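Local coordinates for protein collagen adhesin (Enterococcus faecalis, PDB 2OKM) that probably binds collagen at the bacterial surface, this chain being the N2 subdomain of a cell-wall-anchored adhesin, at residues A[5-10]-A[122-127]; A[18-23]-A[108-113]; A[47-52]-A[104-109]. All coordinates share one frame; numbering follows the deposited sequence.

Contact 1: A[5-10]-A[122-127]; sequences PFFYKV and NSYDIN. With SO4 (sulfate ion), chain B.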
loop_
_atom_site.group_PDB
_atom_site.type_symbol
_atom_site.label_atom_id
_atom_site.label_comp_id
_atom_site.label_asym_id
_atom_site.label_seq_id
_atom_site.Cartn_x
_atom_site.Cartn_y
_atom_site.Cartn_z
ATOM N N PRO A 5 5.790 8.576 -8.906
ATOM C CA PRO A 5 5.727 7.369 -9.732
ATOM C C PRO A 5 4.294 6.863 -9.587
ATOM O O PRO A 5 3.568 7.327 -8.703
ATOM C CB PRO A 5 6.736 6.435 -9.068
ATOM C CG PRO A 5 6.745 6.887 -7.641
ATOM C CD PRO A 5 6.683 8.392 -7.751
ATOM N N PHE A 6 3.877 5.939 -10.444
ATOM C CA PHE A 6 2.527 5.410 -10.332
ATOM C C PHE A 6 2.383 4.753 -8.967
ATOM O O PHE A 6 1.314 4.782 -8.361
ATOM C CB PHE A 6 2.244 4.370 -11.410
ATOM C CG PHE A 6 0.859 3.804 -11.333
ATOM C CD1 PHE A 6 -0.227 4.530 -11.805
ATOM C CD2 PHE A 6 0.633 2.576 -10.723
ATOM C CE1 PHE A 6 -1.525 4.041 -11.670
ATOM C CE2 PHE A 6 -0.661 2.078 -10.582
ATOM C CZ PHE A 6 -1.741 2.812 -11.056
ATOM N N PHE A 7 3.465 4.144 -8.495
ATOM C CA PHE A 7 3.439 3.500 -7.194
ATOM C C PHE A 7 4.767 3.528 -6.469
ATOM O O PHE A 7 5.829 3.340 -7.062
ATOM C CB PHE A 7 2.990 2.038 -7.309
ATOM C CG PHE A 7 3.001 1.305 -5.990
ATOM C CD1 PHE A 7 4.117 0.581 -5.584
ATOM C CD2 PHE A 7 1.916 1.402 -5.128
ATOM C CE1 PHE A 7 4.154 -0.033 -4.330
ATOM C CE2 PHE A 7 1.940 0.794 -3.874
ATOM C CZ PHE A 7 3.062 0.076 -3.475
ATOM N N TYR A 8 4.695 3.785 -5.172
ATOM C CA TYR A 8 5.877 3.758 -4.343
ATOM C C TYR A 8 5.473 3.471 -2.916
ATOM O O TYR A 8 4.329 3.708 -2.507
ATOM C CB TYR A 8 6.699 5.054 -4.440
ATOM C CG TYR A 8 6.132 6.272 -3.760
ATOM C CD1 TYR A 8 5.217 7.097 -4.410
ATOM C CD2 TYR A 8 6.561 6.639 -2.482
ATOM C CE1 TYR A 8 4.751 8.261 -3.808
ATOM C CE2 TYR A 8 6.100 7.799 -1.875
ATOM C CZ TYR A 8 5.199 8.605 -2.545
ATOM O OH TYR A 8 4.759 9.764 -1.954
ATOM N N LYS A 9 6.427 2.950 -2.164
ATOM C CA LYS A 9 6.186 2.584 -0.793
ATOM C C LYS A 9 7.292 3.084 0.123
ATOM O O LYS A 9 8.480 2.963 -0.197
ATOM C CB LYS A 9 6.096 1.071 -0.737
ATOM C CG LYS A 9 5.973 0.512 0.619
ATOM C CD LYS A 9 5.958 -0.966 0.479
ATOM C CE LYS A 9 6.379 -1.523 1.755
ATOM N NZ LYS A 9 5.405 -1.169 2.808
ATOM N N VAL A 10 6.890 3.663 1.251
ATOM C CA VAL A 10 7.834 4.161 2.245
ATOM C C VAL A 10 7.276 3.905 3.633
ATOM O O VAL A 10 6.114 3.539 3.797
ATOM C CB VAL A 10 8.084 5.682 2.108
ATOM C CG1 VAL A 10 8.837 5.967 0.827
ATOM C CG2 VAL A 10 6.755 6.436 2.130
ATOM N N ASN A 122 10.159 -4.033 3.495
ATOM C CA ASN A 122 8.892 -4.526 2.984
ATOM C C ASN A 122 9.088 -4.604 1.481
ATOM O O ASN A 122 9.581 -3.659 0.870
ATOM C CB ASN A 122 7.732 -3.588 3.298
ATOM C CG ASN A 122 6.390 -4.193 2.901
ATOM O OD1 ASN A 122 5.434 -3.489 2.579
ATOM N ND2 ASN A 122 6.321 -5.505 2.923
ATOM N N SER A 123 8.715 -5.734 0.894
ATOM C CA SER A 123 8.875 -5.942 -0.534
ATOM C C SER A 123 7.510 -6.058 -1.204
ATOM O O SER A 123 6.527 -6.459 -0.581
ATOM C CB SER A 123 9.693 -7.211 -0.786
ATOM O OG SER A 123 10.973 -7.107 -0.193
ATOM N N TYR A 124 7.457 -5.695 -2.478
ATOM C CA TYR A 124 6.210 -5.753 -3.211
ATOM C C TYR A 124 6.415 -6.058 -4.683
ATOM O O TYR A 124 7.505 -5.892 -5.223
ATOM C CB TYR A 124 5.444 -4.428 -3.052
ATOM C CG TYR A 124 6.133 -3.241 -3.700
ATOM C CD1 TYR A 124 6.049 -3.031 -5.077
ATOM C CD2 TYR A 124 6.892 -2.348 -2.945
ATOM C CE1 TYR A 124 6.709 -1.958 -5.688
ATOM C CE2 TYR A 124 7.557 -1.275 -3.547
ATOM C CZ TYR A 124 7.461 -1.089 -4.915
ATOM O OH TYR A 124 8.139 -0.049 -5.521
ATOM N N ASP A 125 5.340 -6.522 -5.307
ATOM C CA ASP A 125 5.301 -6.825 -6.731
ATOM C C ASP A 125 3.959 -6.230 -7.128
ATOM O O ASP A 125 2.924 -6.630 -6.609
ATOM C CB ASP A 125 5.292 -8.329 -6.972
ATOM C CG ASP A 125 5.168 -8.685 -8.446
ATOM O OD1 ASP A 125 4.553 -9.737 -8.746
ATOM O OD2 ASP A 125 5.696 -7.938 -9.304
ATOM N N ILE A 126 3.973 -5.251 -8.021
ATOM C CA ILE A 126 2.719 -4.631 -8.426
ATOM C C ILE A 126 2.504 -4.729 -9.926
ATOM O O ILE A 126 3.433 -4.560 -10.710
ATOM C CB ILE A 126 2.658 -3.143 -7.997
ATOM C CG1 ILE A 126 1.285 -2.560 -8.340
ATOM C CG2 ILE A 126 3.763 -2.349 -8.678
ATOM C CD1 ILE A 126 1.106 -1.123 -7.883
ATOM N N ASN A 127 1.265 -5.029 -10.307
ATOM C CA ASN A 127 0.867 -5.143 -11.707
ATOM C C ASN A 127 -0.202 -4.093 -11.980
ATOM O O ASN A 127 -1.145 -3.950 -11.203
ATOM C CB ASN A 127 0.285 -6.535 -11.982
ATOM C CG ASN A 127 1.354 -7.606 -12.090
ATOM O OD1 ASN A 127 2.134 -7.627 -13.046
ATOM N ND2 ASN A 127 1.401 -8.500 -11.106
HETATM S S SO4 B . 6.972 5.651 -12.850
HETATM O O1 SO4 B . 7.291 7.054 -12.522
HETATM O O2 SO4 B . 7.257 5.386 -14.272
HETATM O O3 SO4 B . 7.791 4.761 -12.006
HETATM O O4 SO4 B . 5.547 5.396 -12.586
HETATM O O HOH W 1 8.774 2.153 -3.776
#
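Phe7 and Lys9 of strand 7-10 meet Tyr124 and Ile126 of strand 122-127 in a buried face-to-face packing of two beta-sheets. The strand axes stay 8.8 Å apart and run nearly antiparallel at 167°, so the layer between them is filled by side chains. At its middle Phe7 and Tyr124 form a T-shaped pair: the edge of Phe7 points at the face of Tyr124, with ring centroids 4.7 Å apart and planes at 78°. Phe7 CE1 stands over the centre of the tyrosine ring, 3.5 Å from Tyr124 CE1. Ile126 reaches across with its delta methyl, its chain fully extended (chi1 -175°), and CD1 settles 3.6 Å from Phe7 CG. On the other flank Lys9 lays its aliphatic part along Tyr124, Lys9 CD lying 3.8 Å from Tyr124 CD2. The lysine ammonium is hydrogen-bonded to the hydroxyl of Tyr106, whereas its modelled approach to Asn122 is too tight to be trusted; the Asn122 amide nitrogen is held by Asp41. One water bridges the layers, accepting from Lys9 N at 3.0 Å and lying 2.9 Å from Tyr124 OH. Beside the strand, O4 of a sulfate, probably from the crystallisation liquor, takes the N-H of Phe6 at 2.8 Å. Aromatic and aliphatic side chains interleaved between two antiparallel sheets are the core of a beta-sandwich, here that of the collagen-binding domain.

Contact 2: A[18-23]-A[108-113]; sequences NQVRWF and STITEA
Trp22 turns the edge of its indole toward Ser108, CD1 lying 4.0 Å from Ser108 OG, while Val20 of its own strand sets CG1 over one indole face, off toward the rim. The ring of Tyr106 also meets this indole, and the indole N-H is given to Gln47; Ser108 OG in turn has its hydrogen-bond partner in Gln43. On the other surface of strand 19-23, Phe23 CZ lies over one face of the Arg21 guanidinium, whose NE is salt-bridged to Asp12.

The backbones join in antiparallel fashion. Val20 and Ser108 make a hydrogen-bonded pair: Val20 N donates to Ser108 O at 2.9 Å, and Ser108 N returns the bond to Val20 O at 3.0 Å. Gln19 and Thr109 follow as a non-hydrogen-bonded pair. At the end of the strand Ile110 N still reaches Asn18 O at 2.9 Å, almost straight at 174°, but comes from 45° above the carbonyl plane; Asn18, just ahead of strand 19-23, is not in the strand conformation.

Ile110 and Val20 cross at about a right angle, Val20 CG2 touching Ile110 CG1 at 3.6 Å. With CG1 beside its backbone N (chi1 -62°), Ile110 swings CD1 back to 3.6 Å from Gln19 N. On the surface that carries Gln19 and Thr109, a water donates to Gln19 OE1 at 2.9 Å and also hydrogen-bonds Thr109 OG1, whose hydroxyl also accepts from Asn50. Beyond, Thr111 N-caps helix 112-115 through its hydroxyl. Strands 19-26 and 101-110 are thus antiparallel neighbours in one sheet, and their Val20 and Ile110 side packs on Phe120 of strand 119-128 in the facing sheet, as in a beta-sandwich.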
loop_
_atom_site.group_PDB
_atom_site.type_symbol
_atom_site.label_atom_id
_atom_site.label_comp_id
_atom_site.label_asym_id
_atom_site.label_seq_id
_atom_site.Cartn_x
_atom_site.Cartn_y
_atom_site.Cartn_z
ATOM N N ASN A 18 7.620 1.071 19.288
ATOM C CA ASN A 18 7.760 -0.289 18.784
ATOM C C ASN A 18 6.833 -0.636 17.620
ATOM O O ASN A 18 6.326 -1.750 17.530
ATOM C CB ASN A 18 7.563 -1.289 19.928
ATOM C CG ASN A 18 8.661 -1.198 20.977
ATOM O OD1 ASN A 18 8.615 -1.875 22.003
ATOM N ND2 ASN A 18 9.658 -0.356 20.718
ATOM N N GLN A 19 6.610 0.324 16.732
ATOM C CA GLN A 19 5.776 0.096 15.560
ATOM C C GLN A 19 6.391 0.759 14.341
ATOM O O GLN A 19 7.072 1.780 14.451
ATOM C CB GLN A 19 4.357 0.653 15.756
ATOM C CG GLN A 19 3.384 -0.298 16.438
ATOM C CD GLN A 19 1.943 0.185 16.369
ATOM O OE1 GLN A 19 1.016 -0.541 16.723
ATOM N NE2 GLN A 19 1.750 1.416 15.912
ATOM N N VAL A 20 6.164 0.160 13.179
ATOM C CA VAL A 20 6.649 0.725 11.933
ATOM C C VAL A 20 5.399 1.178 11.192
ATOM O O VAL A 20 4.423 0.430 11.108
ATOM C CB VAL A 20 7.381 -0.316 11.058
ATOM C CG1 VAL A 20 7.793 0.322 9.740
ATOM C CG2 VAL A 20 8.608 -0.844 11.787
ATOM N N ARG A 21 5.414 2.412 10.694
ATOM C CA ARG A 21 4.280 2.929 9.936
ATOM C C ARG A 21 4.631 2.779 8.462
ATOM O O ARG A 21 5.672 3.261 8.015
ATOM C CB ARG A 21 4.026 4.408 10.246
ATOM C CG ARG A 21 3.767 4.731 11.709
ATOM C CD ARG A 21 3.086 6.094 11.824
ATOM N NE ARG A 21 3.788 7.124 11.059
ATOM C CZ ARG A 21 3.243 8.277 10.680
ATOM N NH1 ARG A 21 1.984 8.554 10.993
ATOM N NH2 ARG A 21 3.955 9.155 9.984
ATOM N N TRP A 22 3.771 2.097 7.712
ATOM C CA TRP A 22 4.008 1.880 6.291
ATOM C C TRP A 22 2.997 2.632 5.438
ATOM O O TRP A 22 1.878 2.909 5.879
ATOM C CB TRP A 22 3.948 0.381 5.958
ATOM C CG TRP A 22 5.127 -0.414 6.462
ATOM C CD1 TRP A 22 5.142 -1.286 7.517
ATOM C CD2 TRP A 22 6.461 -0.397 5.938
ATOM N NE1 TRP A 22 6.402 -1.813 7.677
ATOM C CE2 TRP A 22 7.232 -1.287 6.719
ATOM C CE3 TRP A 22 7.082 0.279 4.875
ATOM C CZ2 TRP A 22 8.596 -1.512 6.484
ATOM C CZ3 TRP A 22 8.441 0.055 4.637
ATOM C CH2 TRP A 22 9.179 -0.838 5.438
ATOM N N PHE A 23 3.408 2.972 4.221
ATOM C CA PHE A 23 2.544 3.700 3.301
ATOM C C PHE A 23 2.637 3.145 1.886
ATOM O O PHE A 23 3.733 3.005 1.337
ATOM C CB PHE A 23 2.942 5.182 3.241
ATOM C CG PHE A 23 2.973 5.874 4.580
ATOM C CD1 PHE A 23 4.027 5.674 5.462
ATOM C CD2 PHE A 23 1.956 6.753 4.942
ATOM C CE1 PHE A 23 4.071 6.338 6.691
ATOM C CE2 PHE A 23 1.990 7.425 6.168
ATOM C CZ PHE A 23 3.051 7.216 7.041
ATOM N N SER A 108 2.974 -2.202 11.569
ATOM C CA SER A 108 3.459 -3.516 11.925
ATOM C C SER A 108 4.109 -3.328 13.274
ATOM O O SER A 108 4.680 -2.274 13.554
ATOM C CB SER A 108 4.471 -4.026 10.908
ATOM O OG SER A 108 3.806 -4.359 9.707
ATOM N N THR A 109 3.986 -4.338 14.121
ATOM C CA THR A 109 4.581 -4.290 15.444
ATOM C C THR A 109 6.013 -4.786 15.327
ATOM O O THR A 109 6.279 -5.778 14.647
ATOM C CB THR A 109 3.810 -5.195 16.427
ATOM O OG1 THR A 109 2.472 -4.703 16.578
ATOM C CG2 THR A 109 4.499 -5.220 17.784
ATOM N N ILE A 110 6.933 -4.082 15.977
ATOM C CA ILE A 110 8.336 -4.461 15.954
ATOM C C ILE A 110 8.562 -5.523 17.025
ATOM O O ILE A 110 8.232 -5.317 18.190
ATOM C CB ILE A 110 9.236 -3.244 16.243
ATOM C CG1 ILE A 110 9.038 -2.189 15.150
ATOM C CG2 ILE A 110 10.690 -3.682 16.322
ATOM C CD1 ILE A 110 9.759 -0.876 15.410
ATOM N N THR A 111 9.113 -6.661 16.618
ATOM C CA THR A 111 9.378 -7.757 17.543
ATOM C C THR A 111 10.693 -7.536 18.287
ATOM O O THR A 111 11.444 -6.609 17.982
ATOM C CB THR A 111 9.481 -9.099 16.792
ATOM O OG1 THR A 111 10.607 -9.059 15.906
ATOM C CG2 THR A 111 8.211 -9.365 15.991
ATOM N N GLU A 112 10.964 -8.390 19.270
ATOM C CA GLU A 112 12.206 -8.295 20.032
ATOM C C GLU A 112 13.392 -8.389 19.075
ATOM O O GLU A 112 14.335 -7.604 19.163
ATOM C CB GLU A 112 12.273 -9.417 21.073
ATOM C CG GLU A 112 13.607 -9.555 21.809
ATOM C CD GLU A 112 14.041 -8.286 22.525
ATOM O OE1 GLU A 112 13.164 -7.504 22.952
ATOM O OE2 GLU A 112 15.266 -8.076 22.674
ATOM N N ALA A 113 13.342 -9.347 18.154
ATOM C CA ALA A 113 14.422 -9.509 17.189
ATOM C C ALA A 113 14.496 -8.275 16.294
ATOM O O ALA A 113 15.580 -7.811 15.949
ATOM C CB ALA A 113 14.195 -10.764 16.345
HETATM O O HOH W 2 1.665 -2.871 18.243
#

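Contact 3: A[47-52]-A[104-109]; sequences QQLNKE and VRYTST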
loop_
_atom_site.group_PDB
_atom_site.type_symbol
_atom_site.label_atom_id
_atom_site.label_comp_id
_atom_site.label_asym_id
_atom_site.label_seq_id
_atom_site.Cartn_x
_atom_site.Cartn_y
_atom_site.Cartn_z
ATOM N N GLN A 47 9.108 -7.913 12.151
ATOM C CA GLN A 47 7.829 -7.215 12.187
ATOM C C GLN A 47 6.648 -8.170 12.158
ATOM O O GLN A 47 6.727 -9.261 11.594
ATOM C CB GLN A 47 7.702 -6.298 10.969
ATOM C CG GLN A 47 8.875 -5.369 10.731
ATOM C CD GLN A 47 8.820 -4.723 9.359
ATOM O OE1 GLN A 47 7.963 -3.880 9.093
ATOM N NE2 GLN A 47 9.730 -5.128 8.476
ATOM N N GLN A 48 5.550 -7.736 12.762
ATOM C CA GLN A 48 4.314 -8.497 12.775
ATOM C C GLN A 48 3.228 -7.557 12.281
ATOM O O GLN A 48 2.884 -6.579 12.941
ATOM C CB GLN A 48 3.992 -9.006 14.179
ATOM C CG GLN A 48 4.814 -10.227 14.544
ATOM C CD GLN A 48 4.530 -11.410 13.626
ATOM O OE1 GLN A 48 5.392 -12.263 13.408
ATOM N NE2 GLN A 48 3.313 -11.467 13.089
ATOM N N LEU A 49 2.712 -7.857 11.098
ATOM C CA LEU A 49 1.678 -7.043 10.478
ATOM C C LEU A 49 0.429 -6.890 11.342
ATOM O O LEU A 49 -0.097 -7.871 11.866
ATOM C CB LEU A 49 1.296 -7.656 9.132
ATOM C CG LEU A 49 0.182 -6.974 8.342
ATOM C CD1 LEU A 49 0.620 -5.568 7.945
ATOM C CD2 LEU A 49 -0.130 -7.799 7.102
ATOM N N ASN A 50 -0.034 -5.651 11.493
ATOM C CA ASN A 50 -1.242 -5.366 12.263
ATOM C C ASN A 50 -2.380 -5.376 11.237
ATOM O O ASN A 50 -2.696 -4.353 10.629
ATOM C CB ASN A 50 -1.118 -3.991 12.934
ATOM C CG ASN A 50 0.026 -3.928 13.941
ATOM O OD1 ASN A 50 0.539 -2.850 14.257
ATOM N ND2 ASN A 50 0.420 -5.084 14.459
ATOM N N LYS A 51 -2.984 -6.545 11.041
ATOM C CA LYS A 51 -4.048 -6.708 10.050
ATOM C C LYS A 51 -5.287 -5.841 10.207
ATOM O O LYS A 51 -6.054 -5.686 9.257
ATOM C CB LYS A 51 -4.476 -8.176 9.981
ATOM C CG LYS A 51 -3.384 -9.108 9.519
ATOM C CD LYS A 51 -3.913 -10.520 9.387
ATOM C CE LYS A 51 -2.828 -11.478 8.954
ATOM N NZ LYS A 51 -3.385 -12.851 8.803
ATOM N N GLU A 52 -5.495 -5.278 11.390
ATOM C CA GLU A 52 -6.666 -4.435 11.619
ATOM C C GLU A 52 -6.326 -2.948 11.577
ATOM O O GLU A 52 -7.163 -2.109 11.901
ATOM C CB GLU A 52 -7.289 -4.765 12.977
ATOM C CG GLU A 52 -7.644 -6.235 13.162
ATOM C CD GLU A 52 -8.206 -6.531 14.540
ATOM O OE1 GLU A 52 -7.508 -6.268 15.541
ATOM O OE2 GLU A 52 -9.347 -7.032 14.621
ATOM N N VAL A 104 -2.475 4.067 1.281
ATOM C CA VAL A 104 -2.842 3.021 2.221
ATOM C C VAL A 104 -1.890 3.076 3.393
ATOM O O VAL A 104 -0.678 2.963 3.223
ATOM C CB VAL A 104 -2.753 1.618 1.571
ATOM C CG1 VAL A 104 -3.321 0.565 2.515
ATOM C CG2 VAL A 104 -3.510 1.610 0.250
ATOM N N ARG A 105 -2.449 3.265 4.580
ATOM C CA ARG A 105 -1.654 3.325 5.793
ATOM C C ARG A 105 -1.910 2.087 6.638
ATOM O O ARG A 105 -3.051 1.669 6.805
ATOM C CB ARG A 105 -2.023 4.564 6.620
ATOM C CG ARG A 105 -1.600 5.906 6.020
ATOM C CD ARG A 105 -2.038 7.051 6.929
ATOM N NE ARG A 105 -1.487 8.343 6.516
ATOM C CZ ARG A 105 -1.919 9.054 5.478
ATOM N NH1 ARG A 105 -2.923 8.614 4.732
ATOM N NH2 ARG A 105 -1.337 10.211 5.181
ATOM N N TYR A 106 -0.841 1.492 7.152
ATOM C CA TYR A 106 -0.964 0.344 8.037
ATOM C C TYR A 106 0.301 0.264 8.862
ATOM O O TYR A 106 1.327 0.844 8.503
ATOM C CB TYR A 106 -1.199 -0.958 7.252
ATOM C CG TYR A 106 -0.036 -1.436 6.412
ATOM C CD1 TYR A 106 0.945 -2.276 6.948
ATOM C CD2 TYR A 106 0.075 -1.062 5.071
ATOM C CE1 TYR A 106 2.004 -2.733 6.166
ATOM C CE2 TYR A 106 1.130 -1.510 4.282
ATOM C CZ TYR A 106 2.090 -2.346 4.834
ATOM O OH TYR A 106 3.135 -2.790 4.059
ATOM N N THR A 107 0.230 -0.445 9.981
ATOM C CA THR A 107 1.393 -0.572 10.840
ATOM C C THR A 107 1.762 -2.015 11.076
ATOM O O THR A 107 0.986 -2.931 10.807
ATOM C CB THR A 107 1.147 0.055 12.224
ATOM O OG1 THR A 107 -0.042 -0.506 12.796
ATOM C CG2 THR A 107 1.001 1.562 12.113
ATOM N N SER A 108 2.974 -2.202 11.569
ATOM C CA SER A 108 3.459 -3.516 11.925
ATOM C C SER A 108 4.109 -3.328 13.274
ATOM O O SER A 108 4.680 -2.274 13.554
ATOM C CB SER A 108 4.471 -4.026 10.908
ATOM O OG SER A 108 3.806 -4.359 9.707
ATOM N N THR A 109 3.986 -4.338 14.121
ATOM C CA THR A 109 4.581 -4.290 15.444
ATOM C C THR A 109 6.013 -4.786 15.327
ATOM O O THR A 109 6.279 -5.778 14.647
ATOM C CB THR A 109 3.810 -5.195 16.427
ATOM O OG1 THR A 109 2.472 -4.703 16.578
ATOM C CG2 THR A 109 4.499 -5.220 17.784
#
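Leu49 against Tyr106, and Asn50 against Thr107 and Thr109, carry the join between the short strand 47-49 and strand 104-109, an antiparallel pairing within one sheet of the beta-sandwich of the collagen-binding domain. Gln48 and Thr109 form the hydrogen-bonded pair, with Gln48 N on Thr109 O and Thr109 N on Gln48 O, each 2.8 Å. Leu49 and Ser108 stand next as a non-hydrogen-bonded pair, and Asn50 N continues the ladder to Thr107 O at 3.0 Å, although the strand axes are already markedly splayed.

On the buried side Leu49 has CG anti to its backbone N, and the turn at its branch sends CD1 across Tyr106, with Leu49 CD1 3.5 Å from Tyr106 CD1. Tyr106 approaches at about a right angle to the leucine; its ring is stacked on Phe54 and met edge-to-face by Phe88, its hydroxyl having Lys9 as partner. Phe82 touches Leu49 from strand 78-82 of the other sheet. Gln47 runs extended beyond CG; with its oxygen taken by the indole of Trp22, NE2 donates to Glu121 O.

Asn50 keeps CG beside its backbone N (chi1 -63°), which lets the amide span Thr107 and Thr109; both amide atoms are used, and this fixes its rotation. Thr107 holds its hydroxyl between backbone N and carbonyl carbon (chi1 54°) and donates along a lone pair of Asn50 OD1, with Thr107 OG1 2.8 Å away. On the other amide atom, Asn50 ND2 donates one N-H to Thr109 OG1 at 3.0 Å, nearly straight and only 5° out of the amide plane.

How the contacts relate
Contacts 2 and 3 use the two edges of strand 101-110, share Ser108 and Thr109, and have centres about 7 Å apart; Trp22 N on Tyr106 O (2.9 Å) and Trp22 NE1 on Gln47 OE1 (3.0 Å) tie them. Contact 1, centred about 19 Å from contact 2 and 16 Å from contact 3, instead joins this sheet to the facing one. It meets contact 2 through Val10 O and Phe23 N, 2.8 Å apart, and contact 3 through a probable hydrogen bond, Lys9 NZ to Tyr106 OH at 3.1 Å, the end of Lys9 being doubtful. Strands 7-12, 19-26, 101-110 and 47-49 are thus successive in one sheet, facing strand 119-128. No collagen is bound here.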